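Local atomic coordinates of CCMAN5 (Cellulosimicrobium cellulans, PDB entry 2XSG), a protein that hydrolyses alpha-mannosidic linkages as a family 92 glycosyl hydrolase and probably exposes mannose-6-phosphate on yeast-made glycoproteins. Residues A611-I614 with Y615-T619; K644-V647 with Y648-D651. All coordinates share one frame; numbering follows the deposited sequence.

Overall arrangement
Interaction 1 (residues 611-619) carries the chain from the end of helix 604-616 into strand 618-623; interaction 2 (residues 644-651) carries it out of the neighbouring strand 638-646 into the loop before helix 665-675. Their centres lie 9 Å apart. A probable hydrogen bond joins them, Thr619 N to Thr645 O at 2.9 Å, between antiparallel strands of one small sheet. The rings of Tyr615 and Tyr648 meet with CD1 of the first 3.3 Å from CE1 of the second and planes at about 30°. The calcium ion held by Asn588, Glu589 and Asp662 lies about 13 Å from the Tyr615 side chain and about 11 Å from that of Tyr648, so neither contact reaches it.

Interaction 1. Residues A611-I614 with Y615-T619; sequences ARAI and YTKET
Arg612 O receives Thr616 N at 3.0 Å and Ala613 O receives Lys617 N at 2.9 Å, as helix 604-616 passes through Lys617 toward strand 618-623; the preceding bond, Tyr615 N to Ala611 O, is weak. Thr616 OG1 adds a second grip on Arg612 O at 2.6 Å, reaching it from the opposite face of the carbonyl plane to Thr616 N. That hydroxyl in turn accepts Arg612 NE at 2.9 Å, the oxygen lying 16° out of the guanidinium plane. The bend of the arginine chain at chi2 (70°) swings NE back over the threonine, while NH1 continues to Thr301. Cutting Arg612 back to an alanine would probably leave the Thr616 hydroxyl without its NE donor and Thr301 OG1 without its NH1 partner. Lys617 crosses the arginine stem, its CE 4.0 Å from Arg612 CG, and sends NZ to Glu716 O. Thr619 folds CG2 back to 3.9 Å from Ala613 CB. A water bridges Ile614 O, Lys617 O and Thr619 OG1 where the chain turns. The whole is a helix C-terminal region with a threonine hydroxyl bonded to the i-4 carbonyl, joining a helix to a strand.

Interaction 2. Residues K644-V647 with Y648-D651; sequences KTKV and YRLD
Val647 and Tyr648 form the tight half of this strand exit: CG1 of the valine stands 3.5 Å from CD1 of the tyrosine and almost as near to CE1, meeting the ring obliquely. Both residues are buried. With Val647 CG1 anti to the backbone N (chi1 165°), this methyl lies beside its own carbonyl carbon and so faces the following residue. The tyrosine hydroxyl is bonded to Met666 O.

The other half is looser and partly exposed. Arg649, its chain bent at chi2 and chi3, folds back along the end of the strand until Thr645 OG1 sits over one face of its guanidinium, 3.3 Å from the plane and toward its rim. The nearest pair, Thr645 OG1 and Arg649 NH2, is 3.4 Å apart, but the angle is too poor for a hydrogen bond. Lys646 CB approaches Arg649 NE at 3.7 Å, and Lys646 CG lies at the guanidinium edge, in its plane. The lysine amine leads away, with NZ 6.3 Å from Arg649 NE, which probably limits repulsion between the like charges.

Around this segment, Val647 packs against Thr619 and Asn621 of strand 618-623, Tyr648 meets Phe670 of helix 665-675 and stands edge-to-face with His314 of helix 306-318, and Leu650 rests on that same helix at Leu310 and Thr313.

Interaction 1. Residues A611-I614 with Y615-T619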
loop_
_atom_site.group_PDB
_atom_site.type_symbol
_atom_site.label_atom_id
_atom_site.label_comp_id
_atom_site.label_asym_id
_atom_site.label_seq_id
_atom_site.Cartn_x
_atom_site.Cartn_y
_atom_site.Cartn_z
ATOM N N ALA A 611 20.152 3.968 6.245
ATOM C CA ALA A 611 18.774 4.322 6.608
ATOM C C ALA A 611 18.537 5.826 6.465
ATOM O O ALA A 611 17.592 6.249 5.792
ATOM C CB ALA A 611 18.432 3.851 8.012
ATOM N N ARG A 612 19.407 6.636 7.063
ATOM C CA ARG A 612 19.263 8.080 6.930
ATOM C C ARG A 612 19.400 8.535 5.467
ATOM O O ARG A 612 18.651 9.412 5.021
ATOM C CB ARG A 612 20.237 8.828 7.853
ATOM C CG ARG A 612 20.049 10.343 7.870
ATOM C CD ARG A 612 18.761 10.785 8.546
ATOM N NE ARG A 612 18.442 12.197 8.287
ATOM C CZ ARG A 612 18.232 13.119 9.228
ATOM N NH1 ARG A 612 18.281 12.802 10.518
ATOM N NH2 ARG A 612 17.927 14.370 8.878
ATOM N N ALA A 613 20.320 7.917 4.721
ATOM C CA ALA A 613 20.627 8.332 3.337
ATOM C C ALA A 613 19.514 8.017 2.326
ATOM O O ALA A 613 19.060 8.897 1.567
ATOM C CB ALA A 613 21.964 7.712 2.875
ATOM N N ILE A 614 19.083 6.758 2.311
ATOM C CA ILE A 614 18.038 6.315 1.382
ATOM C C ILE A 614 16.769 7.134 1.579
ATOM O O ILE A 614 16.120 7.531 0.613
ATOM C CB ILE A 614 17.741 4.790 1.526
ATOM C CG1 ILE A 614 18.959 3.962 1.089
ATOM C CG2 ILE A 614 16.518 4.350 0.638
ATOM C CD1 ILE A 614 18.955 2.508 1.598
ATOM N N TYR A 615 16.413 7.393 2.828
ATOM C CA TYR A 615 15.096 7.988 3.107
ATOM C C TYR A 615 15.089 9.516 3.183
ATOM O O TYR A 615 14.036 10.124 3.030
ATOM C CB TYR A 615 14.476 7.388 4.368
ATOM C CG TYR A 615 14.117 5.942 4.196
ATOM C CD1 TYR A 615 12.905 5.581 3.619
ATOM C CD2 TYR A 615 15.000 4.935 4.595
ATOM C CE1 TYR A 615 12.562 4.257 3.436
ATOM C CE2 TYR A 615 14.672 3.596 4.424
ATOM C CZ TYR A 615 13.440 3.260 3.844
ATOM O OH TYR A 615 13.101 1.936 3.672
ATOM N N THR A 616 16.250 10.137 3.410
ATOM C CA THR A 616 16.255 11.592 3.612
ATOM C C THR A 616 17.305 12.357 2.809
ATOM O O THR A 616 17.346 13.577 2.898
ATOM C CB THR A 616 16.396 12.000 5.087
ATOM O OG1 THR A 616 17.754 11.839 5.507
ATOM C CG2 THR A 616 15.492 11.179 5.979
ATOM N N LYS A 617 18.125 11.647 2.034
ATOM C CA LYS A 617 19.215 12.250 1.264
ATOM C C LYS A 617 19.216 11.722 -0.183
ATOM O O LYS A 617 18.322 10.973 -0.574
ATOM C CB LYS A 617 20.562 11.944 1.937
ATOM C CG LYS A 617 20.684 12.444 3.379
ATOM C CD LYS A 617 22.017 12.019 3.988
ATOM C CE LYS A 617 22.209 12.570 5.385
ATOM N NZ LYS A 617 22.370 14.050 5.408
ATOM N N GLU A 618 20.202 12.143 -0.967
ATOM C CA GLU A 618 20.421 11.614 -2.302
ATOM C C GLU A 618 21.237 10.348 -2.186
ATOM O O GLU A 618 22.186 10.303 -1.408
ATOM C CB GLU A 618 21.217 12.592 -3.148
ATOM C CG GLU A 618 20.512 13.881 -3.500
ATOM C CD GLU A 618 21.126 14.519 -4.732
ATOM O OE1 GLU A 618 22.325 14.267 -4.989
ATOM O OE2 GLU A 618 20.408 15.232 -5.463
ATOM N N THR A 619 20.869 9.324 -2.949
ATOM C CA THR A 619 21.671 8.106 -3.056
ATOM C C THR A 619 21.889 7.720 -4.511
ATOM O O THR A 619 21.164 8.187 -5.396
ATOM C CB THR A 619 20.989 6.888 -2.384
ATOM O OG1 THR A 619 19.610 6.828 -2.793
ATOM C CG2 THR A 619 21.087 6.978 -0.864
HETATM O O HOH W 1 15.236 10.032 -0.233
HETATM O O HOH W 2 17.708 8.499 -1.513
#

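Interaction 2. Residues K644-V647 with Y648-D651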
loop_
_atom_site.group_PDB
_atom_site.type_symbol
_atom_site.label_atom_id
_atom_site.label_comp_id
_atom_site.label_asym_id
_atom_site.label_seq_id
_atom_site.Cartn_x
_atom_site.Cartn_y
_atom_site.Cartn_z
ATOM N N LYS A 644 22.107 9.618 -9.253
ATOM C CA LYS A 644 22.170 10.075 -7.863
ATOM C C LYS A 644 21.020 11.030 -7.600
ATOM O O LYS A 644 20.965 12.120 -8.174
ATOM C CB LYS A 644 23.513 10.743 -7.560
ATOM C CG LYS A 644 23.807 10.834 -6.063
ATOM C CD LYS A 644 25.246 11.243 -5.809
ATOM C CE LYS A 644 25.534 11.371 -4.322
ATOM N NZ LYS A 644 26.696 12.296 -4.116
ATOM N N THR A 645 20.105 10.623 -6.732
ATOM C CA THR A 645 18.832 11.307 -6.583
ATOM C C THR A 645 18.206 10.900 -5.259
ATOM O O THR A 645 18.587 9.868 -4.689
ATOM C CB THR A 645 17.884 10.939 -7.760
ATOM O OG1 THR A 645 16.633 11.606 -7.607
ATOM C CG2 THR A 645 17.658 9.418 -7.834
ATOM N N LYS A 646 17.285 11.721 -4.751
ATOM C CA LYS A 646 16.503 11.350 -3.571
ATOM C C LYS A 646 15.503 10.289 -3.988
ATOM O O LYS A 646 14.893 10.380 -5.055
ATOM C CB LYS A 646 15.734 12.533 -2.989
ATOM C CG LYS A 646 16.561 13.685 -2.476
ATOM C CD LYS A 646 15.662 14.600 -1.625
ATOM C CE LYS A 646 16.396 15.174 -0.420
ATOM N NZ LYS A 646 15.534 16.211 0.244
ATOM N N VAL A 647 15.324 9.293 -3.130
ATOM C CA VAL A 647 14.392 8.200 -3.401
ATOM C C VAL A 647 12.983 8.695 -3.094
ATOM O O VAL A 647 12.038 8.404 -3.821
ATOM C CB VAL A 647 14.789 6.941 -2.581
ATOM C CG1 VAL A 647 13.669 5.893 -2.535
ATOM C CG2 VAL A 647 16.048 6.329 -3.158
ATOM N N TYR A 648 12.872 9.460 -2.014
ATOM C CA TYR A 648 11.624 10.034 -1.560
ATOM C C TYR A 648 11.690 11.556 -1.671
ATOM O O TYR A 648 12.617 12.158 -1.115
ATOM C CB TYR A 648 11.411 9.682 -0.088
ATOM C CG TYR A 648 11.052 8.246 0.173
ATOM C CD1 TYR A 648 12.040 7.270 0.271
ATOM C CD2 TYR A 648 9.729 7.870 0.375
ATOM C CE1 TYR A 648 11.713 5.928 0.516
ATOM C CE2 TYR A 648 9.384 6.526 0.651
ATOM C CZ TYR A 648 10.387 5.570 0.717
ATOM O OH TYR A 648 10.061 4.266 0.979
ATOM N N ARG A 649 10.722 12.165 -2.374
ATOM C CA ARG A 649 10.633 13.640 -2.512
ATOM C C ARG A 649 9.281 14.149 -2.025
ATOM O O ARG A 649 8.272 13.467 -2.211
ATOM C CB ARG A 649 10.795 14.107 -3.978
ATOM C CG ARG A 649 11.952 13.491 -4.755
ATOM C CD ARG A 649 12.538 14.424 -5.817
ATOM N NE ARG A 649 13.988 14.437 -5.614
ATOM C CZ ARG A 649 14.912 14.712 -6.533
ATOM N NH1 ARG A 649 14.560 15.000 -7.777
ATOM N NH2 ARG A 649 16.208 14.677 -6.199
ATOM N N LEU A 650 9.248 15.357 -1.449
ATOM C CA LEU A 650 7.975 16.018 -1.206
ATOM C C LEU A 650 7.610 16.759 -2.494
ATOM O O LEU A 650 7.755 17.984 -2.599
ATOM C CB LEU A 650 8.012 16.970 0.004
ATOM C CG LEU A 650 6.625 17.377 0.531
ATOM C CD1 LEU A 650 5.949 16.244 1.310
ATOM C CD2 LEU A 650 6.711 18.632 1.397
ATOM N N ASP A 651 7.143 15.981 -3.466
ATOM C CA ASP A 651 6.847 16.438 -4.803
ATOM C C ASP A 651 5.798 15.511 -5.382
ATOM O O ASP A 651 5.699 14.343 -4.968
ATOM C CB ASP A 651 8.107 16.322 -5.676
ATOM C CG ASP A 651 7.990 17.097 -6.963
ATOM O OD1 ASP A 651 8.050 18.341 -6.896
ATOM O OD2 ASP A 651 7.802 16.479 -8.030
#